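Local coordinates for OxyA protein (Actinoplanes teichomyceticus, PDB 5HH3) that is a heme-dependent cytochrome P450 that probably catalyses a phenolic coupling step cyclising the peptide precursor of a glycopeptide antibiotic, at residues B[273-278]-B[356-361]. Numbering follows the deposited sequence.
Sequences DWLDEV and LVFRTA
On the side of helix 356-361 turned away from W274 and L275, which pack against it, L356 O accepts two bonds from T360: a short one from OG1 (2.7 Å from L356 O) and a weak one from the backbone N. The first torsion of T360 turns the hydroxyl back onto its own helix, where it meets the carbonyl at a tilt of 22° from the carbonyl plane, a familiar way for threonine to satisfy its polar group on the carbonyl one turn earlier. The face that meets 273-278 works differently, with no hydrogen bond across it. L275 provides a fork: it points toward the other helix with its CG anti to the backbone N (chi1 178°), and its two methyls touch that helix. CD1 touches F358 CB at 3.8 Å, while CD2 rests near the backbone N of R359 at 4.1 Å and also meets the foot of that side chain. W274 closes in beside it with the far end of its indole. CH2 brings the ring edge to F358 O at 3.9 Å, nearly in the plane of the ring, and CZ2 reaches R359 CA at 4.0 Å; L275 CB lies over the rim of one indole face. F358 contributes CB here, but its ring leads away to the heme and stacks with F246, so this packing reaches the cofactor pocket at second hand. E277, on another side of its helix, forms salt bridges with R280 and R333, consistent with the E-R-R triad of P450s. In P450 terms helices K and L meet here, the axes of the two short segments approaching to 10.7 Å with 109° between their directions; the long helix 225-256 lies against V278, V357 and F358, and helix 112-136 covers L356 and T360.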
loop_
_atom_site.group_PDB
_atom_site.type_symbol
_atom_site.label_atom_id
_atom_site.label_comp_id
_atom_site.label_asym_id
_atom_site.label_seq_id
_atom_site.Cartn_x
_atom_site.Cartn_y
_atom_site.Cartn_z
ATOM N N ASP B 273 27.277 8.455 -28.054
ATOM C CA ASP B 273 26.011 8.316 -27.309
ATOM C C ASP B 273 25.955 7.081 -26.400
ATOM O O ASP B 273 24.869 6.650 -26.033
ATOM C CB ASP B 273 24.813 8.328 -28.282
ATOM C CG ASP B 273 24.719 9.623 -29.074
ATOM O OD1 ASP B 273 24.846 10.705 -28.461
ATOM O OD2 ASP B 273 24.530 9.558 -30.310
ATOM N N TRP B 274 27.116 6.544 -26.011
ATOM C CA TRP B 274 27.183 5.293 -25.231
ATOM C C TRP B 274 26.329 5.302 -23.949
ATOM O O TRP B 274 25.745 4.279 -23.586
ATOM C CB TRP B 274 28.643 4.955 -24.870
ATOM C CG TRP B 274 29.266 5.889 -23.872
ATOM C CD1 TRP B 274 29.997 7.016 -24.136
ATOM C CD2 TRP B 274 29.227 5.766 -22.458
ATOM N NE1 TRP B 274 30.383 7.617 -22.975
ATOM C CE2 TRP B 274 29.934 6.868 -21.924
ATOM C CE3 TRP B 274 28.643 4.848 -21.581
ATOM C CZ2 TRP B 274 30.080 7.071 -20.559
ATOM C CZ3 TRP B 274 28.792 5.054 -20.218
ATOM C CH2 TRP B 274 29.507 6.155 -19.723
ATOM N N LEU B 275 26.279 6.447 -23.263
ATOM C CA LEU B 275 25.582 6.535 -21.990
ATOM C C LEU B 275 24.073 6.427 -22.175
ATOM O O LEU B 275 23.421 5.786 -21.374
ATOM C CB LEU B 275 25.935 7.808 -21.226
ATOM C CG LEU B 275 25.212 8.000 -19.896
ATOM C CD1 LEU B 275 25.435 6.834 -18.955
ATOM C CD2 LEU B 275 25.636 9.306 -19.244
ATOM N N ASP B 276 23.535 7.037 -23.227
ATOM C CA ASP B 276 22.104 6.878 -23.535
ATOM C C ASP B 276 21.706 5.411 -23.740
ATOM O O ASP B 276 20.626 5.037 -23.328
ATOM C CB ASP B 276 21.699 7.683 -24.759
ATOM C CG ASP B 276 21.726 9.176 -24.511
ATOM O OD1 ASP B 276 21.379 9.606 -23.399
ATOM O OD2 ASP B 276 22.091 9.913 -25.443
ATOM N N GLU B 277 22.573 4.604 -24.367
ATOM C CA GLU B 277 22.308 3.160 -24.506
ATOM C C GLU B 277 22.384 2.400 -23.175
ATOM O O GLU B 277 21.567 1.528 -22.919
ATOM C CB GLU B 277 23.244 2.521 -25.532
ATOM C CG GLU B 277 23.098 1.014 -25.693
ATOM C CD GLU B 277 21.810 0.567 -26.350
ATOM O OE1 GLU B 277 21.652 -0.660 -26.500
ATOM O OE2 GLU B 277 20.937 1.401 -26.723
ATOM N N VAL B 278 23.351 2.723 -22.334
ATOM C CA VAL B 278 23.482 2.064 -21.036
ATOM C C VAL B 278 22.252 2.363 -20.198
ATOM O O VAL B 278 21.689 1.464 -19.578
ATOM C CB VAL B 278 24.758 2.497 -20.283
ATOM C CG1 VAL B 278 24.825 1.863 -18.889
ATOM C CG2 VAL B 278 25.992 2.104 -21.064
ATOM N N LEU B 356 26.213 13.197 -15.236
ATOM C CA LEU B 356 27.602 13.604 -14.973
ATOM C C LEU B 356 28.352 12.557 -14.137
ATOM O O LEU B 356 29.497 12.217 -14.437
ATOM C CB LEU B 356 27.643 14.956 -14.249
ATOM C CG LEU B 356 29.014 15.430 -13.763
ATOM C CD1 LEU B 356 29.956 15.587 -14.960
ATOM C CD2 LEU B 356 28.919 16.731 -12.979
ATOM N N VAL B 357 27.699 12.069 -13.087
ATOM C CA VAL B 357 28.261 11.010 -12.259
ATOM C C VAL B 357 28.503 9.727 -13.088
ATOM O O VAL B 357 29.559 9.143 -12.989
ATOM C CB VAL B 357 27.397 10.727 -11.007
ATOM C CG1 VAL B 357 27.890 9.490 -10.255
ATOM C CG2 VAL B 357 27.427 11.932 -10.075
ATOM N N PHE B 358 27.544 9.337 -13.923
ATOM C CA PHE B 358 27.655 8.102 -14.690
ATOM C C PHE B 358 28.701 8.224 -15.782
ATOM O O PHE B 358 29.492 7.299 -15.975
ATOM C CB PHE B 358 26.332 7.694 -15.336
ATOM C CG PHE B 358 25.164 7.565 -14.381
ATOM C CD1 PHE B 358 25.335 7.251 -13.040
ATOM C CD2 PHE B 358 23.862 7.746 -14.860
ATOM C CE1 PHE B 358 24.216 7.123 -12.194
ATOM C CE2 PHE B 358 22.757 7.623 -14.026
ATOM C CZ PHE B 358 22.931 7.305 -12.698
ATOM N N ARG B 359 28.684 9.372 -16.474
ATOM C CA ARG B 359 29.623 9.695 -17.562
ATOM C C ARG B 359 31.068 9.688 -17.071
ATOM O O ARG B 359 31.980 9.439 -17.840
ATOM C CB ARG B 359 29.291 11.074 -18.187
ATOM C CG ARG B 359 30.411 11.743 -18.989
ATOM C CD ARG B 359 29.912 12.930 -19.806
ATOM N NE ARG B 359 28.681 13.475 -19.261
ATOM C CZ ARG B 359 28.594 14.625 -18.599
ATOM N NH1 ARG B 359 29.667 15.368 -18.400
ATOM N NH2 ARG B 359 27.424 15.016 -18.141
ATOM N N THR B 360 31.259 9.996 -15.790
ATOM C CA THR B 360 32.570 10.069 -15.173
ATOM C C THR B 360 32.963 8.736 -14.565
ATOM O O THR B 360 34.063 8.245 -14.821
ATOM C CB THR B 360 32.602 11.173 -14.085
ATOM O OG1 THR B 360 32.182 12.415 -14.671
ATOM C CG2 THR B 360 34.008 11.353 -13.522
ATOM N N ALA B 361 32.080 8.146 -13.762
ATOM C CA ALA B 361 32.440 6.942 -13.006
ATOM C C ALA B 361 32.576 5.666 -13.849
ATOM O O ALA B 361 33.431 4.821 -13.553
ATOM C CB ALA B 361 31.492 6.731 -11.835
#